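Local atomic coordinates of transcriptional regulator (Vibrio virus VP882, PDB entry 7DWM), a protein that binds the small signal molecule 3,5-dimethylpyrazin-2-ol in its PAS-fold region and probably binds DNA as a LuxR-type transcriptional regulator. Residues 170-175 and 179-184; 162-167 and 185-190. All coordinates share one frame; numbering follows the deposited sequence.

Interaction 1: residues 170-175 and 179-184; sequences FFLLRG and KDIAGM
Phe171 meets both Met184 and Ile181, and its flat ring suits a place where something packs on either side. The end of Met184 lies over one face, with SD 4.1 Å from the ring centroid and close to its normal, a Met-aromatic contact; CE sits nearer the rim, 3.5 Å from Phe171 CE1, and adds a CH-pi contact. A bend at the last torsion of Met184 (chi3 93°) turns this methyl along the ring. Phe170, the preceding residue, backs the opposite face with CD1. At the root of the side chain, Phe171 CB touches Ile181 CD1 at 3.7 Å. The same methyl reaches Leu172, lying 3.8 Å from its CD2, and the two branched side chains cross at about a right angle; Ile196 and Leu211 lie beside Leu172 in the core. Arg174 does not touch 179-184; its NH1 donates to Phe170 O at 3.1 Å, within the guanidinium plane and onto a carbonyl lone pair, while Phe170 CE2 lies over the centre of one guanidinium face. Its NE forms a salt bridge to Glu135 of the second subunit. Gly175, with the positive phi that glycine readily adopts, is the C-prime residue of a Schellman motif ending helix 163-172. Two short helices thus meet through apolar side chains, as the first two helices of a LuxR-type DNA-binding domain do.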
loop_
_atom_site.group_PDB
_atom_site.type_symbol
_atom_site.label_atom_id
_atom_site.label_comp_id
_atom_site.label_asym_id
_atom_site.label_seq_id
_atom_site.Cartn_x
_atom_site.Cartn_y
_atom_site.Cartn_z
ATOM N N PHE A 170 -6.992 -9.759 17.248
ATOM C CA PHE A 170 -6.447 -8.693 16.412
ATOM C C PHE A 170 -5.414 -7.880 17.176
ATOM O O PHE A 170 -4.332 -7.581 16.657
ATOM C CB PHE A 170 -7.575 -7.786 15.907
ATOM C CG PHE A 170 -7.123 -6.737 14.917
ATOM C CD1 PHE A 170 -6.688 -5.492 15.347
ATOM C CD2 PHE A 170 -7.133 -7.003 13.557
ATOM C CE1 PHE A 170 -6.270 -4.536 14.437
ATOM C CE2 PHE A 170 -6.718 -6.050 12.644
ATOM C CZ PHE A 170 -6.286 -4.817 13.085
ATOM N N PHE A 171 -5.727 -7.520 18.418
ATOM C CA PHE A 171 -4.778 -6.694 19.158
ATOM C C PHE A 171 -3.667 -7.513 19.815
ATOM O O PHE A 171 -2.577 -6.981 20.049
ATOM C CB PHE A 171 -5.521 -5.825 20.168
ATOM C CG PHE A 171 -6.290 -4.708 19.523
ATOM C CD1 PHE A 171 -5.632 -3.757 18.759
ATOM C CD2 PHE A 171 -7.665 -4.626 19.647
ATOM C CE1 PHE A 171 -6.331 -2.734 18.144
ATOM C CE2 PHE A 171 -8.368 -3.604 19.039
ATOM C CZ PHE A 171 -7.700 -2.658 18.287
ATOM N N LEU A 172 -3.914 -8.790 20.114
ATOM C CA LEU A 172 -2.850 -9.661 20.603
ATOM C C LEU A 172 -1.758 -9.827 19.553
ATOM O O LEU A 172 -0.566 -9.694 19.851
ATOM C CB LEU A 172 -3.426 -11.024 20.992
ATOM C CG LEU A 172 -3.849 -11.290 22.437
ATOM C CD1 LEU A 172 -3.881 -12.787 22.674
ATOM C CD2 LEU A 172 -2.925 -10.604 23.436
ATOM N N LEU A 173 -2.155 -10.126 18.313
ATOM C CA LEU A 173 -1.211 -10.259 17.209
ATOM C C LEU A 173 -0.491 -8.959 16.875
ATOM O O LEU A 173 0.435 -8.979 16.057
ATOM C CB LEU A 173 -1.942 -10.773 15.966
ATOM C CG LEU A 173 -2.556 -12.167 16.073
ATOM C CD1 LEU A 173 -3.399 -12.482 14.847
ATOM C CD2 LEU A 173 -1.470 -13.211 16.260
ATOM N N ARG A 174 -0.892 -7.836 17.471
ATOM C CA ARG A 174 -0.323 -6.532 17.159
ATOM C C ARG A 174 0.428 -5.928 18.344
ATOM O O ARG A 174 0.511 -4.704 18.477
ATOM C CB ARG A 174 -1.413 -5.580 16.668
ATOM C CG ARG A 174 -1.463 -5.440 15.151
ATOM C CD ARG A 174 -2.893 -5.412 14.626
ATOM N NE ARG A 174 -2.959 -5.760 13.209
ATOM C CZ ARG A 174 -3.463 -6.898 12.744
ATOM N NH1 ARG A 174 -3.956 -7.798 13.585
ATOM N NH2 ARG A 174 -3.479 -7.138 11.439
ATOM N N GLY A 175 0.968 -6.777 19.218
ATOM C CA GLY A 175 1.874 -6.351 20.264
ATOM C C GLY A 175 1.242 -5.817 21.530
ATOM O O GLY A 175 1.975 -5.360 22.417
ATOM N N LYS A 179 -3.622 -6.231 29.485
ATOM C CA LYS A 179 -4.046 -5.004 30.153
ATOM C C LYS A 179 -4.257 -3.874 29.153
ATOM O O LYS A 179 -5.186 -3.069 29.301
ATOM C CB LYS A 179 -3.007 -4.604 31.200
ATOM C CG LYS A 179 -3.585 -4.036 32.476
ATOM C CD LYS A 179 -2.816 -4.536 33.682
ATOM C CE LYS A 179 -1.384 -4.022 33.668
ATOM N NZ LYS A 179 -1.306 -2.535 33.607
ATOM N N ASP A 180 -3.435 -3.827 28.101
ATOM C CA ASP A 180 -3.663 -2.864 27.029
ATOM C C ASP A 180 -5.005 -3.109 26.358
ATOM O O ASP A 180 -5.766 -2.171 26.098
ATOM C CB ASP A 180 -2.532 -2.937 26.003
ATOM C CG ASP A 180 -1.195 -2.497 26.571
ATOM O OD1 ASP A 180 -1.182 -1.757 27.577
ATOM O OD2 ASP A 180 -0.153 -2.893 26.004
ATOM N N ILE A 181 -5.309 -4.374 26.061
ATOM C CA ILE A 181 -6.581 -4.710 25.431
ATOM C C ILE A 181 -7.738 -4.402 26.373
ATOM O O ILE A 181 -8.795 -3.922 25.944
ATOM C CB ILE A 181 -6.571 -6.180 24.975
ATOM C CG1 ILE A 181 -5.371 -6.421 24.052
ATOM C CG2 ILE A 181 -7.878 -6.536 24.280
ATOM C CD1 ILE A 181 -5.384 -7.753 23.341
ATOM N N ALA A 182 -7.564 -4.687 27.667
ATOM C CA ALA A 182 -8.570 -4.308 28.656
ATOM C C ALA A 182 -8.854 -2.815 28.600
ATOM O O ALA A 182 -10.012 -2.390 28.680
ATOM C CB ALA A 182 -8.107 -4.714 30.054
ATOM N N GLY A 183 -7.803 -2.004 28.469
ATOM C CA GLY A 183 -8.003 -0.574 28.299
ATOM C C GLY A 183 -8.750 -0.243 27.021
ATOM O O GLY A 183 -9.706 0.536 27.025
ATOM N N MET A 184 -8.318 -0.835 25.904
ATOM C CA MET A 184 -8.892 -0.493 24.604
ATOM C C MET A 184 -10.363 -0.878 24.497
ATOM O O MET A 184 -11.128 -0.197 23.805
ATOM C CB MET A 184 -8.093 -1.157 23.484
ATOM C CG MET A 184 -6.628 -0.774 23.465
ATOM S SD MET A 184 -5.678 -1.734 22.276
ATOM C CE MET A 184 -5.753 -0.651 20.854
#

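Interaction 2: residues 162-167 and 185-190; sequences TEREEL and LGRSPR
Leu167 and Leu185 supply the apolar part of this contact, meeting through one methyl each, CD2 to CD2 at 3.6 Å. Leucine suits both places, since its apolar side chain is long enough for the methyls to meet although the CA atoms of Leu167 and Leu185 are 8.7 Å apart. Ile192 packs against Leu185, and Leu142 of the second subunit against Leu167, so the small patch adjoins the dimer contact.

The charged part is made of two arginines on the surface. Arg164 runs out with CG anti to its backbone N (chi1 174°), whereas Arg187 folds back through bends at chi2 and chi3. Arg164 NH1 is modelled 3.2 Å from Arg187 NH2, but both are donors, so this is no hydrogen bond, and the exact placing of these exposed ends is uncertain at this resolution. The guanidinium planes stand 63° apart; solvent may screen the like charges.

Capping interactions order the ends of the helices. Thr162 OG1 accepts from Glu165 N at 3.2 Å, and Thr162 N donates to Glu165 OE2 at 3.0 Å, a capping box. The buried Glu165 carboxylate also forms salt bridges to Arg198 and Lys202, tying this first turn to helix 189-203. Gly186, at positive phi, forms a Schellman motif, and Ser188 is the N-cap of the next helix: the tight turn of a helix-turn-helix.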
loop_
_atom_site.group_PDB
_atom_site.type_symbol
_atom_site.label_atom_id
_atom_site.label_comp_id
_atom_site.label_asym_id
_atom_site.label_seq_id
_atom_site.Cartn_x
_atom_site.Cartn_y
_atom_site.Cartn_z
ATOM N N THR A 162 -15.617 -15.586 18.297
ATOM C CA THR A 162 -16.671 -14.601 18.462
ATOM C C THR A 162 -16.151 -13.218 18.075
ATOM O O THR A 162 -14.983 -13.037 17.718
ATOM C CB THR A 162 -17.193 -14.618 19.896
ATOM O OG1 THR A 162 -16.241 -13.986 20.762
ATOM C CG2 THR A 162 -17.424 -16.048 20.357
ATOM N N GLU A 163 -17.033 -12.220 18.149
ATOM C CA GLU A 163 -16.637 -10.870 17.763
ATOM C C GLU A 163 -15.618 -10.293 18.738
ATOM O O GLU A 163 -14.574 -9.768 18.325
ATOM C CB GLU A 163 -17.873 -9.974 17.673
ATOM C CG GLU A 163 -18.718 -10.220 16.431
ATOM C CD GLU A 163 -19.499 -8.994 15.998
ATOM O OE1 GLU A 163 -19.815 -8.886 14.796
ATOM O OE2 GLU A 163 -19.798 -8.140 16.860
ATOM N N ARG A 164 -15.887 -10.408 20.041
ATOM C CA ARG A 164 -14.929 -9.912 21.024
ATOM C C ARG A 164 -13.628 -10.700 20.967
ATOM O O ARG A 164 -12.544 -10.129 21.130
ATOM C CB ARG A 164 -15.523 -9.966 22.431
ATOM C CG ARG A 164 -14.517 -9.608 23.523
ATOM C CD ARG A 164 -15.114 -9.723 24.910
ATOM N NE ARG A 164 -16.330 -8.927 25.034
ATOM C CZ ARG A 164 -17.169 -9.002 26.061
ATOM N NH1 ARG A 164 -18.253 -8.239 26.089
ATOM N NH2 ARG A 164 -16.924 -9.838 27.061
ATOM N N GLU A 165 -13.713 -12.012 20.730
ATOM C CA GLU A 165 -12.504 -12.815 20.589
ATOM C C GLU A 165 -11.706 -12.387 19.367
ATOM O O GLU A 165 -10.470 -12.350 19.404
ATOM C CB GLU A 165 -12.866 -14.297 20.506
ATOM C CG GLU A 165 -13.208 -14.914 21.858
ATOM C CD GLU A 165 -13.992 -16.210 21.740
ATOM O OE1 GLU A 165 -14.431 -16.728 22.788
ATOM O OE2 GLU A 165 -14.167 -16.713 20.608
ATOM N N GLU A 166 -12.397 -12.051 18.275
ATOM C CA GLU A 166 -11.712 -11.529 17.098
ATOM C C GLU A 166 -10.990 -10.224 17.412
ATOM O O GLU A 166 -9.850 -10.020 16.978
ATOM C CB GLU A 166 -12.704 -11.344 15.951
ATOM C CG GLU A 166 -13.028 -12.638 15.217
ATOM C CD GLU A 166 -13.726 -12.408 13.890
ATOM O OE1 GLU A 166 -14.421 -11.380 13.750
ATOM O OE2 GLU A 166 -13.580 -13.259 12.987
ATOM N N LEU A 167 -11.636 -9.326 18.162
ATOM C CA LEU A 167 -10.982 -8.076 18.549
ATOM C C LEU A 167 -9.747 -8.346 19.406
ATOM O O LEU A 167 -8.660 -7.790 19.169
ATOM C CB LEU A 167 -11.968 -7.187 19.305
ATOM C CG LEU A 167 -12.534 -5.966 18.579
ATOM C CD1 LEU A 167 -13.506 -6.395 17.498
ATOM C CD2 LEU A 167 -13.219 -5.032 19.561
ATOM N N LEU A 185 -10.784 -1.954 25.160
ATOM C CA LEU A 185 -12.171 -2.399 25.090
ATOM C C LEU A 185 -12.977 -2.023 26.327
ATOM O O LEU A 185 -14.173 -2.328 26.388
ATOM C CB LEU A 185 -12.245 -3.918 24.880
ATOM C CG LEU A 185 -11.332 -4.593 23.852
ATOM C CD1 LEU A 185 -11.711 -6.059 23.715
ATOM C CD2 LEU A 185 -11.395 -3.893 22.503
ATOM N N GLY A 186 -12.363 -1.360 27.301
ATOM C CA GLY A 186 -13.094 -0.900 28.472
ATOM C C GLY A 186 -13.667 -2.005 29.333
ATOM O O GLY A 186 -14.768 -1.857 29.877
ATOM N N ARG A 187 -12.939 -3.106 29.481
ATOM C CA ARG A 187 -13.320 -4.173 30.391
ATOM C C ARG A 187 -12.154 -4.456 31.325
ATOM O O ARG A 187 -11.033 -3.985 31.114
ATOM C CB ARG A 187 -13.737 -5.445 29.638
ATOM C CG ARG A 187 -14.858 -5.222 28.631
ATOM C CD ARG A 187 -16.227 -5.191 29.305
ATOM N NE ARG A 187 -16.509 -6.417 30.047
ATOM C CZ ARG A 187 -17.586 -7.173 29.856
ATOM N NH1 ARG A 187 -17.762 -8.276 30.573
ATOM N NH2 ARG A 187 -18.488 -6.829 28.946
ATOM N N SER A 188 -12.388 -5.277 32.334
ATOM C CA SER A 188 -11.304 -5.566 33.296
ATOM C C SER A 188 -10.283 -6.518 32.682
ATOM O O SER A 188 -10.625 -7.246 31.779
ATOM C CB SER A 188 -11.866 -6.118 34.555
ATOM O OG SER A 188 -11.856 -7.525 34.532
ATOM N N PRO A 189 -9.043 -6.581 33.190
ATOM C CA PRO A 189 -8.046 -7.508 32.686
ATOM C C PRO A 189 -8.495 -8.964 32.840
ATOM O O PRO A 189 -8.171 -9.734 32.009
ATOM C CB PRO A 189 -6.832 -7.179 33.549
ATOM C CG PRO A 189 -7.022 -5.734 33.806
ATOM C CD PRO A 189 -8.484 -5.666 34.159
ATOM N N ARG A 190 -9.214 -9.309 33.903
ATOM C CA ARG A 190 -9.686 -10.702 34.058
ATOM C C ARG A 190 -10.583 -11.052 32.875
ATOM O O ARG A 190 -10.429 -12.124 32.336
ATOM C CB ARG A 190 -10.574 -10.816 35.295
ATOM C CG ARG A 190 -9.829 -10.965 36.610
ATOM C CD ARG A 190 -10.779 -10.905 37.794
ATOM N NE ARG A 190 -11.831 -9.904 37.671
ATOM C CZ ARG A 190 -11.932 -8.808 38.416
ATOM N NH1 ARG A 190 -12.924 -7.961 38.213
ATOM N NH2 ARG A 190 -11.040 -8.554 39.353
#

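Both interactions lie in the LuxR-type domain, their centres about 9 Å apart, and both use helix 163-172: interaction 2 its first turns, interaction 1 its end. Along the chain interaction 1 is nested within the loop that interaction 2 closes. Helix 178-185 packs against the end of helix 163-172 in interaction 1, then passes through the turn of interaction 2 into helix 189-203. The two sites join directly, since Ala182 O probably accepts a hydrogen bond from Arg187 N and Ala182 CB packs beside Pro189. Together they set helix 163-172 against the helix-turn-helix, whose helix 189-203 would, as in relatives, probably read DNA.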